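Long-range contacts in major pepsin inhibitor 3 (PDB 1F32), which inhibits the aspartic protease pepsin, as a secreted, disulfide-bonded protein of the roundworm Ascaris suum: residues L3-C13 with C66-V77; V20-T28 with L82-Y92. All blocks are in the same frame, centred on the assembly; numbering follows the deposited sequence.

Contact 1: residues L3-C13 with C66-V77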
loop_
_atom_site.group_PDB
_atom_site.type_symbol
_atom_site.label_atom_id
_atom_site.label_comp_id
_atom_site.label_asym_id
_atom_site.label_seq_id
_atom_site.Cartn_x
_atom_site.Cartn_y
_atom_site.Cartn_z
ATOM N N LEU A 3 6.051 -7.664 14.723
ATOM C CA LEU A 3 7.077 -7.383 13.727
ATOM C C LEU A 3 6.564 -7.654 12.319
ATOM O O LEU A 3 7.295 -7.539 11.336
ATOM C CB LEU A 3 8.325 -8.217 14.017
ATOM C CG LEU A 3 8.293 -9.745 13.972
ATOM C CD1 LEU A 3 9.584 -10.254 14.606
ATOM C CD2 LEU A 3 7.100 -10.301 14.726
ATOM N N PHE A 4 5.284 -7.985 12.228
ATOM C CA PHE A 4 4.686 -8.282 10.938
ATOM C C PHE A 4 3.177 -8.096 10.964
ATOM O O PHE A 4 2.518 -8.350 11.980
ATOM C CB PHE A 4 5.025 -9.727 10.561
ATOM C CG PHE A 4 4.387 -10.198 9.288
ATOM C CD1 PHE A 4 4.801 -9.695 8.059
ATOM C CD2 PHE A 4 3.383 -11.161 9.318
ATOM C CE1 PHE A 4 4.224 -10.148 6.873
ATOM C CE2 PHE A 4 2.799 -11.622 8.143
ATOM C CZ PHE A 4 3.217 -11.119 6.918
ATOM N N SER A 5 2.641 -7.613 9.848
ATOM C CA SER A 5 1.209 -7.455 9.697
ATOM C C SER A 5 0.967 -7.550 8.201
ATOM O O SER A 5 1.838 -7.193 7.395
ATOM C CB SER A 5 0.711 -6.108 10.245
ATOM O OG SER A 5 0.996 -5.041 9.358
ATOM N N MET A 6 -0.196 -8.067 7.830
ATOM C CA MET A 6 -0.538 -8.200 6.424
ATOM C C MET A 6 -2.013 -7.910 6.213
ATOM O O MET A 6 -2.833 -8.133 7.104
ATOM C CB MET A 6 -0.231 -9.619 5.926
ATOM C CG MET A 6 -1.181 -10.683 6.466
ATOM S SD MET A 6 -0.832 -12.326 5.796
ATOM C CE MET A 6 -0.281 -13.179 7.280
ATOM N N SER A 7 -2.353 -7.422 5.029
ATOM C CA SER A 7 -3.745 -7.128 4.717
ATOM C C SER A 7 -4.029 -7.206 3.223
ATOM O O SER A 7 -3.117 -7.240 2.391
ATOM C CB SER A 7 -4.130 -5.745 5.248
ATOM O OG SER A 7 -3.203 -4.761 4.825
ATOM N N THR A 8 -5.309 -7.264 2.890
ATOM C CA THR A 8 -5.728 -7.323 1.504
ATOM C C THR A 8 -6.616 -6.115 1.256
ATOM O O THR A 8 -7.300 -5.654 2.160
ATOM C CB THR A 8 -6.510 -8.626 1.217
ATOM O OG1 THR A 8 -5.617 -9.743 1.324
ATOM C CG2 THR A 8 -7.106 -8.594 -0.178
ATOM N N GLY A 9 -6.586 -5.595 0.036
ATOM C CA GLY A 9 -7.397 -4.437 -0.293
ATOM C C GLY A 9 -8.884 -4.736 -0.284
ATOM O O GLY A 9 -9.289 -5.885 -0.076
ATOM N N PRO A 10 -9.727 -3.724 -0.541
ATOM C CA PRO A 10 -9.350 -2.333 -0.838
ATOM C C PRO A 10 -8.775 -1.540 0.329
ATOM O O PRO A 10 -9.111 -1.774 1.491
ATOM C CB PRO A 10 -10.662 -1.718 -1.330
ATOM C CG PRO A 10 -11.362 -2.868 -1.928
ATOM C CD PRO A 10 -11.130 -3.959 -0.916
ATOM N N PHE A 11 -7.912 -0.585 0.001
ATOM C CA PHE A 11 -7.290 0.274 1.003
ATOM C C PHE A 11 -7.808 1.685 0.788
ATOM O O PHE A 11 -8.462 1.961 -0.212
ATOM C CB PHE A 11 -5.764 0.254 0.840
ATOM C CG PHE A 11 -5.157 -1.102 1.060
ATOM C CD1 PHE A 11 -5.182 -1.686 2.320
ATOM C CD2 PHE A 11 -4.599 -1.808 0.004
ATOM C CE1 PHE A 11 -4.658 -2.961 2.525
ATOM C CE2 PHE A 11 -4.075 -3.077 0.198
ATOM C CZ PHE A 11 -4.105 -3.653 1.462
ATOM N N ILE A 12 -7.549 2.580 1.729
ATOM C CA ILE A 12 -8.002 3.949 1.540
ATOM C C ILE A 12 -7.153 4.569 0.441
ATOM O O ILE A 12 -5.935 4.454 0.455
ATOM C CB ILE A 12 -7.868 4.775 2.837
ATOM C CG1 ILE A 12 -8.839 4.236 3.893
ATOM C CG2 ILE A 12 -8.183 6.239 2.568
ATOM C CD1 ILE A 12 -8.609 4.802 5.277
ATOM N N CYS A 13 -7.803 5.226 -0.515
ATOM C CA CYS A 13 -7.099 5.852 -1.611
ATOM C C CYS A 13 -7.512 7.308 -1.716
ATOM O O CYS A 13 -8.681 7.617 -1.576
ATOM C CB CYS A 13 -7.449 5.134 -2.923
ATOM S SG CYS A 13 -6.590 5.801 -4.378
ATOM N N CYS A 66 -5.918 3.942 -8.371
ATOM C CA CYS A 66 -5.786 3.577 -6.967
ATOM C C CYS A 66 -5.185 2.178 -6.911
ATOM O O CYS A 66 -4.929 1.638 -5.829
ATOM C CB CYS A 66 -7.143 3.570 -6.281
ATOM S SG CYS A 66 -7.726 5.248 -5.966
ATOM N N GLY A 67 -4.982 1.584 -8.088
ATOM C CA GLY A 67 -4.394 0.256 -8.152
ATOM C C GLY A 67 -5.372 -0.891 -7.958
ATOM O O GLY A 67 -6.543 -0.676 -7.661
ATOM N N PRO A 68 -4.910 -2.136 -8.125
ATOM C CA PRO A 68 -5.778 -3.308 -7.958
ATOM C C PRO A 68 -6.473 -3.261 -6.596
ATOM O O PRO A 68 -5.819 -3.136 -5.563
ATOM C CB PRO A 68 -4.796 -4.474 -8.080
ATOM C CG PRO A 68 -3.768 -3.943 -9.042
ATOM C CD PRO A 68 -3.541 -2.540 -8.502
ATOM N N GLN A 69 -7.797 -3.354 -6.586
ATOM C CA GLN A 69 -8.523 -3.277 -5.323
ATOM C C GLN A 69 -8.346 -4.479 -4.399
ATOM O O GLN A 69 -8.784 -4.455 -3.252
ATOM C CB GLN A 69 -10.006 -3.011 -5.589
ATOM C CG GLN A 69 -10.257 -1.658 -6.265
ATOM C CD GLN A 69 -9.768 -0.473 -5.427
ATOM O OE1 GLN A 69 -10.367 -0.124 -4.412
ATOM N NE2 GLN A 69 -8.671 0.144 -5.855
ATOM N N ASP A 70 -7.684 -5.521 -4.881
ATOM C CA ASP A 70 -7.460 -6.696 -4.053
ATOM C C ASP A 70 -5.975 -6.976 -3.835
ATOM O O ASP A 70 -5.601 -8.078 -3.442
ATOM C CB ASP A 70 -8.117 -7.917 -4.696
ATOM C CG ASP A 70 -7.553 -8.224 -6.067
ATOM O OD1 ASP A 70 -6.822 -7.376 -6.628
ATOM O OD2 ASP A 70 -7.855 -9.316 -6.590
ATOM N N MET A 71 -5.119 -5.993 -4.079
ATOM C CA MET A 71 -3.702 -6.256 -3.890
ATOM C C MET A 71 -3.392 -6.480 -2.415
ATOM O O MET A 71 -4.182 -6.112 -1.546
ATOM C CB MET A 71 -2.843 -5.135 -4.481
ATOM C CG MET A 71 -2.945 -3.796 -3.811
ATOM S SD MET A 71 -1.832 -2.669 -4.683
ATOM C CE MET A 71 -2.604 -1.137 -4.305
ATOM N N LYS A 72 -2.255 -7.118 -2.150
ATOM C CA LYS A 72 -1.839 -7.430 -0.795
ATOM C C LYS A 72 -0.782 -6.468 -0.263
ATOM O O LYS A 72 -0.008 -5.883 -1.017
ATOM C CB LYS A 72 -1.290 -8.857 -0.731
ATOM C CG LYS A 72 -2.276 -9.939 -1.151
ATOM C CD LYS A 72 -1.720 -11.323 -0.815
ATOM C CE LYS A 72 -2.606 -12.446 -1.358
ATOM N NZ LYS A 72 -2.587 -12.491 -2.849
ATOM N N MET A 73 -0.767 -6.306 1.050
ATOM C CA MET A 73 0.209 -5.440 1.679
ATOM C C MET A 73 0.871 -6.255 2.774
ATOM O O MET A 73 0.213 -7.057 3.448
ATOM C CB MET A 73 -0.492 -4.212 2.274
ATOM C CG MET A 73 0.423 -3.251 3.016
ATOM S SD MET A 73 -0.511 -1.764 3.385
ATOM C CE MET A 73 0.764 -0.696 3.948
ATOM N N PHE A 74 2.174 -6.056 2.936
ATOM C CA PHE A 74 2.950 -6.741 3.959
ATOM C C PHE A 74 3.771 -5.653 4.653
ATOM O O PHE A 74 4.469 -4.872 4.002
ATOM C CB PHE A 74 3.890 -7.773 3.332
ATOM C CG PHE A 74 3.185 -8.902 2.614
ATOM C CD1 PHE A 74 2.485 -9.876 3.326
ATOM C CD2 PHE A 74 3.264 -9.009 1.229
ATOM C CE1 PHE A 74 1.869 -10.952 2.661
ATOM C CE2 PHE A 74 2.654 -10.076 0.552
ATOM C CZ PHE A 74 1.956 -11.049 1.277
ATOM N N ASN A 75 3.675 -5.602 5.972
ATOM C CA ASN A 75 4.394 -4.600 6.745
ATOM C C ASN A 75 5.439 -5.241 7.647
ATOM O O ASN A 75 5.107 -6.051 8.508
ATOM C CB ASN A 75 3.391 -3.807 7.559
ATOM C CG ASN A 75 2.315 -3.204 6.691
ATOM O OD1 ASN A 75 2.600 -2.375 5.830
ATOM N ND2 ASN A 75 1.073 -3.636 6.891
ATOM N N PHE A 76 6.703 -4.869 7.434
ATOM C CA PHE A 76 7.821 -5.404 8.205
ATOM C C PHE A 76 8.435 -4.278 9.020
ATOM O O PHE A 76 8.028 -3.131 8.898
ATOM C CB PHE A 76 8.902 -5.942 7.270
ATOM C CG PHE A 76 8.392 -6.905 6.236
ATOM C CD1 PHE A 76 8.155 -8.237 6.560
ATOM C CD2 PHE A 76 8.120 -6.467 4.948
ATOM C CE1 PHE A 76 7.645 -9.120 5.598
ATOM C CE2 PHE A 76 7.618 -7.332 3.988
ATOM C CZ PHE A 76 7.378 -8.665 4.312
ATOM N N VAL A 77 9.414 -4.623 9.850
ATOM C CA VAL A 77 10.112 -3.624 10.642
ATOM C C VAL A 77 11.074 -2.944 9.683
ATOM O O VAL A 77 12.030 -3.564 9.202
ATOM C CB VAL A 77 10.923 -4.257 11.790
ATOM C CG1 VAL A 77 11.803 -3.193 12.451
ATOM C CG2 VAL A 77 9.987 -4.872 12.807
HETATM O O HOH W 1 9.891 -7.468 10.292
HETATM O O HOH W 2 -10.216 2.535 -2.261
#
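Ser5 and Ser7 pair with Asn75 and Met73 as the hydrogen-bonded positions of an antiparallel ladder, in which strand 5-8 forms one edge of a five-stranded sheet and strand 72-76 is its inner neighbour. At the first pair, Asn75 N gives Ser5 O a short, nearly straight bond of 2.8 Å (169° at the hydrogen), whereas the return bond from Ser5 N to Asn75 O is longer and more bent. At the second, Ser7 N reaches Met73 O at 3.0 Å and Met73 N returns to Ser7 O. Several of these carbonyls also receive a CA-H...O contact, as Asn75 O does from Phe4 CA.

The side chains of the first pair are joined as well. Asn75 ND2 donates to Ser5 OG at 2.8 Å, with the hydroxyl oxygen close to the amide plane; OG sits between the backbone N and the carbonyl carbon (chi1 77°), on the same side of the sheet as the amide. Asn75 OD1 is taken up by Ser80 OG, so both ends of the amide are engaged. Beyond the ladder at one end, a water links Leu3 O to Val77 N, accepting from the latter at 2.9 Å.

At the other end, Gly9 N bonds to Met71 O, after which the chain turns through the cis peptide before Pro10. The Phe11 ring then lies near Met73, whose SD stands above one face at 4.7 Å from the ring centroid, a distant Met-aromatic contact. Gln69 folds back at its CB-CG bond, and its NE2 donates to Gly67 O, within its own segment. Finally, a disulfide closes this end, Cys13 SG to Cys66 SG at 2.0 Å with chi3 of -84°.

Contact 2: residues V20-T28 with L82-Y92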
loop_
_atom_site.group_PDB
_atom_site.type_symbol
_atom_site.label_atom_id
_atom_site.label_comp_id
_atom_site.label_asym_id
_atom_site.label_seq_id
_atom_site.Cartn_x
_atom_site.Cartn_y
_atom_site.Cartn_z
ATOM N N VAL A 20 -1.078 10.103 -5.785
ATOM C CA VAL A 20 -2.062 9.136 -5.349
ATOM C C VAL A 20 -1.483 8.392 -4.151
ATOM O O VAL A 20 -0.360 7.891 -4.195
ATOM C CB VAL A 20 -2.396 8.086 -6.445
ATOM C CG1 VAL A 20 -3.509 7.160 -5.946
ATOM C CG2 VAL A 20 -2.827 8.788 -7.749
ATOM N N PHE A 21 -2.251 8.341 -3.071
ATOM C CA PHE A 21 -1.842 7.635 -1.868
ATOM C C PHE A 21 -2.766 6.448 -1.641
ATOM O O PHE A 21 -3.988 6.580 -1.698
ATOM C CB PHE A 21 -1.915 8.557 -0.653
ATOM C CG PHE A 21 -0.788 9.534 -0.573
ATOM C CD1 PHE A 21 0.441 9.151 -0.045
ATOM C CD2 PHE A 21 -0.958 10.842 -1.019
ATOM C CE1 PHE A 21 1.491 10.062 0.044
ATOM C CE2 PHE A 21 0.081 11.754 -0.938
ATOM C CZ PHE A 21 1.307 11.365 -0.404
ATOM N N VAL A 22 -2.170 5.282 -1.425
ATOM C CA VAL A 22 -2.929 4.071 -1.133
ATOM C C VAL A 22 -2.329 3.532 0.169
ATOM O O VAL A 22 -1.110 3.340 0.265
ATOM C CB VAL A 22 -2.772 3.040 -2.247
ATOM C CG1 VAL A 22 -3.587 1.795 -1.936
ATOM C CG2 VAL A 22 -3.210 3.661 -3.570
ATOM N N ALA A 23 -3.180 3.317 1.170
ATOM C CA ALA A 23 -2.716 2.828 2.465
ATOM C C ALA A 23 -1.628 3.774 2.965
ATOM O O ALA A 23 -0.661 3.352 3.602
ATOM C CB ALA A 23 -2.166 1.411 2.326
ATOM N N ASN A 24 -1.789 5.060 2.657
ATOM C CA ASN A 24 -0.842 6.096 3.064
ATOM C C ASN A 24 0.511 6.034 2.374
ATOM O O ASN A 24 1.448 6.732 2.774
ATOM C CB ASN A 24 -0.624 6.058 4.582
ATOM C CG ASN A 24 -1.819 6.559 5.354
ATOM O OD1 ASN A 24 -2.145 6.035 6.425
ATOM N ND2 ASN A 24 -2.473 7.594 4.831
ATOM N N LEU A 25 0.622 5.212 1.337
ATOM C CA LEU A 25 1.877 5.096 0.599
ATOM C C LEU A 25 1.729 5.776 -0.774
ATOM O O LEU A 25 0.668 5.696 -1.401
ATOM C CB LEU A 25 2.245 3.613 0.449
ATOM C CG LEU A 25 2.507 2.925 1.796
ATOM C CD1 LEU A 25 2.794 1.460 1.579
ATOM C CD2 LEU A 25 3.688 3.596 2.491
ATOM N N PRO A 26 2.786 6.464 -1.250
ATOM C CA PRO A 26 2.754 7.153 -2.549
ATOM C C PRO A 26 2.809 6.156 -3.708
ATOM O O PRO A 26 3.873 5.836 -4.234
ATOM C CB PRO A 26 3.976 8.063 -2.481
ATOM C CG PRO A 26 4.928 7.272 -1.642
ATOM C CD PRO A 26 4.054 6.740 -0.542
ATOM N N TRP A 27 1.631 5.700 -4.102
ATOM C CA TRP A 27 1.463 4.701 -5.147
ATOM C C TRP A 27 1.884 5.135 -6.552
ATOM O O TRP A 27 2.706 4.476 -7.193
ATOM C CB TRP A 27 -0.006 4.253 -5.147
ATOM C CG TRP A 27 -0.286 3.117 -6.019
ATOM C CD1 TRP A 27 -1.035 3.120 -7.161
ATOM C CD2 TRP A 27 0.209 1.792 -5.861
ATOM N NE1 TRP A 27 -1.034 1.866 -7.729
ATOM C CE2 TRP A 27 -0.275 1.032 -6.945
ATOM C CE3 TRP A 27 1.025 1.167 -4.902
ATOM C CZ2 TRP A 27 0.027 -0.328 -7.101
ATOM C CZ3 TRP A 27 1.323 -0.178 -5.057
ATOM C CH2 TRP A 27 0.824 -0.910 -6.149
ATOM N N THR A 28 1.298 6.222 -7.036
ATOM C CA THR A 28 1.616 6.721 -8.364
ATOM C C THR A 28 1.245 8.197 -8.415
ATOM O O THR A 28 0.537 8.705 -7.528
ATOM C CB THR A 28 0.832 5.949 -9.454
ATOM O OG1 THR A 28 1.395 6.246 -10.741
ATOM C CG2 THR A 28 -0.622 6.371 -9.467
ATOM N N LEU A 82 3.459 -3.147 -0.938
ATOM C CA LEU A 82 2.061 -2.961 -1.288
ATOM C C LEU A 82 2.000 -3.359 -2.753
ATOM O O LEU A 82 2.718 -2.798 -3.594
ATOM C CB LEU A 82 1.643 -1.502 -1.108
ATOM C CG LEU A 82 0.203 -1.172 -1.513
ATOM C CD1 LEU A 82 -0.766 -1.836 -0.563
ATOM C CD2 LEU A 82 0.012 0.347 -1.495
ATOM N N GLY A 83 1.148 -4.331 -3.053
ATOM C CA GLY A 83 1.053 -4.813 -4.411
ATOM C C GLY A 83 2.420 -5.404 -4.670
ATOM O O GLY A 83 2.924 -6.217 -3.898
ATOM N N ASN A 84 3.050 -5.008 -5.753
ATOM C CA ASN A 84 4.364 -5.551 -5.986
ATOM C C ASN A 84 5.353 -4.402 -5.982
ATOM O O ASN A 84 6.257 -4.352 -6.800
ATOM C CB ASN A 84 4.387 -6.336 -7.303
ATOM C CG ASN A 84 3.450 -7.537 -7.271
ATOM O OD1 ASN A 84 3.456 -8.320 -6.315
ATOM N ND2 ASN A 84 2.640 -7.687 -8.319
ATOM N N LYS A 85 5.157 -3.479 -5.038
ATOM C CA LYS A 85 6.026 -2.306 -4.912
ATOM C C LYS A 85 6.577 -2.200 -3.493
ATOM O O LYS A 85 5.875 -2.464 -2.526
ATOM C CB LYS A 85 5.258 -1.036 -5.286
ATOM C CG LYS A 85 4.761 -1.008 -6.751
ATOM C CD LYS A 85 4.066 0.323 -7.075
ATOM C CE LYS A 85 3.414 0.352 -8.462
ATOM N NZ LYS A 85 2.866 1.731 -8.814
ATOM N N LEU A 86 7.844 -1.800 -3.384
ATOM C CA LEU A 86 8.533 -1.670 -2.099
ATOM C C LEU A 86 8.635 -0.218 -1.644
ATOM O O LEU A 86 8.960 0.669 -2.445
ATOM C CB LEU A 86 9.953 -2.256 -2.213
ATOM C CG LEU A 86 10.931 -1.927 -1.073
ATOM C CD1 LEU A 86 10.437 -2.580 0.204
ATOM C CD2 LEU A 86 12.350 -2.430 -1.413
ATOM N N PHE A 87 8.354 0.010 -0.359
ATOM C CA PHE A 87 8.413 1.342 0.241
ATOM C C PHE A 87 9.220 1.328 1.537
ATOM O O PHE A 87 8.996 0.481 2.402
ATOM C CB PHE A 87 7.011 1.853 0.580
ATOM C CG PHE A 87 6.084 1.927 -0.600
ATOM C CD1 PHE A 87 5.440 0.781 -1.080
ATOM C CD2 PHE A 87 5.886 3.135 -1.258
ATOM C CE1 PHE A 87 4.618 0.849 -2.209
ATOM C CE2 PHE A 87 5.063 3.215 -2.391
ATOM C CZ PHE A 87 4.432 2.075 -2.869
ATOM N N ILE A 88 10.139 2.283 1.669
ATOM C CA ILE A 88 10.936 2.426 2.890
ATOM C C ILE A 88 10.741 3.879 3.358
ATOM O O ILE A 88 10.863 4.817 2.562
ATOM C CB ILE A 88 12.413 2.113 2.617
ATOM C CG1 ILE A 88 12.561 0.613 2.322
ATOM C CG2 ILE A 88 13.271 2.537 3.811
ATOM C CD1 ILE A 88 13.941 0.199 1.828
ATOM N N ASP A 89 10.400 4.067 4.633
ATOM C CA ASP A 89 10.149 5.408 5.162
ATOM C C ASP A 89 9.072 6.104 4.320
ATOM O O ASP A 89 9.168 7.299 4.022
ATOM C CB ASP A 89 11.426 6.250 5.146
ATOM C CG ASP A 89 12.367 5.900 6.278
ATOM O OD1 ASP A 89 11.914 5.922 7.442
ATOM O OD2 ASP A 89 13.555 5.611 6.007
ATOM N N GLN A 90 8.056 5.334 3.939
ATOM C CA GLN A 90 6.943 5.819 3.128
ATOM C C GLN A 90 7.318 6.384 1.770
ATOM O O GLN A 90 6.627 7.263 1.250
ATOM C CB GLN A 90 6.130 6.861 3.894
ATOM C CG GLN A 90 4.980 6.280 4.692
ATOM C CD GLN A 90 5.386 5.831 6.072
ATOM O OE1 GLN A 90 6.125 4.858 6.237
ATOM N NE2 GLN A 90 4.905 6.546 7.086
ATOM N N LYS A 91 8.396 5.863 1.186
ATOM C CA LYS A 91 8.859 6.313 -0.124
ATOM C C LYS A 91 9.082 5.122 -1.052
ATOM O O LYS A 91 9.669 4.120 -0.655
ATOM C CB LYS A 91 10.167 7.084 0.011
ATOM C CG LYS A 91 10.063 8.326 0.867
ATOM C CD LYS A 91 11.454 8.819 1.207
ATOM C CE LYS A 91 11.422 10.032 2.122
ATOM N NZ LYS A 91 12.824 10.432 2.456
ATOM N N TYR A 92 8.608 5.233 -2.286
ATOM C CA TYR A 92 8.777 4.148 -3.252
ATOM C C TYR A 92 10.251 3.889 -3.504
ATOM O O TYR A 92 11.015 4.828 -3.713
ATOM C CB TYR A 92 8.111 4.518 -4.580
ATOM C CG TYR A 92 8.390 3.548 -5.710
ATOM C CD1 TYR A 92 7.754 2.303 -5.772
ATOM C CD2 TYR A 92 9.257 3.898 -6.750
ATOM C CE1 TYR A 92 7.972 1.441 -6.851
ATOM C CE2 TYR A 92 9.479 3.047 -7.825
ATOM C CZ TYR A 92 8.836 1.825 -7.874
ATOM O OH TYR A 92 9.037 1.002 -8.956
#
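Lys85 lays its side chain across one face of the Trp27 indole, the two crossing at about a right angle. The lysine is extended beyond CG, each of its later torsions near 180°, and this straight run carries CD over the six-membered ring in a CH-pi contact (3.7 Å to the centroid). NZ follows at 3.9 Å from the same centroid, only 17° off the ring normal, in cation-pi geometry. The ammonium group also makes a weak hydrogen bond to Trp27 O. The indole gets there by placing CG opposite the backbone N across the CA-CB bond (chi1 -172°): its CB starts away from segment 82-92, yet the ring swings back to it. Leu82 O lies at the indole edge in plane, 3.3 Å from Trp27 CZ3, while Leu82 CD2 packs against Trp27 CE3.

Through these side chains the hairpin 19-22/25-29 of the three-stranded sheet meets strands 85-88 and 91-95, together with Leu82 at the end of strand 79-82, all of the five-stranded sheet. Type I' beta turns run from Val22 to Leu25 and from Ile88 to Lys91. No backbone hydrogen bond crosses between the segments; the axes of strand segments 25-28 and 85-88 approach to 8.7 Å, with side chains filling the gap.

Leu25 CB sits over the centre of the Phe87 ring, 4.0 Å from its centroid. CD1 lies over the same ring, and CD2 branches off to Gln90 CG. Pro26, centre of an inverse gamma turn, presents its O to the Phe87 edge in plane, 3.4 Å from CE2, and its ring carbon CD rests 3.2 Å from Gln90 O.

Contacts 1 and 2 have centres about 10 Å apart and touch directly, their segments alternating along the chain. Two probable backbone hydrogen bonds join them: Gly83 N to Lys72 O at 2.8 Å, at the end of the five-stranded sheet, and Ala23 N to Ile12 O at 3.1 Å, at the end of the three-stranded one. In contact 1 the chain runs from strand 5-8 directly to Cys13 of the three-stranded sheet, which the disulfide ties to Cys66, ahead of strand 72-76; contact 2 brings the sheets together by side chains. Between the contacts, Met71 SD meets Trp27 CH2 at 3.5 Å, and Phe11 touches both Val22 and Leu82. Met73 likewise packs on Ala23, Leu25 and Leu82, so a shared apolar cluster spans both contacts.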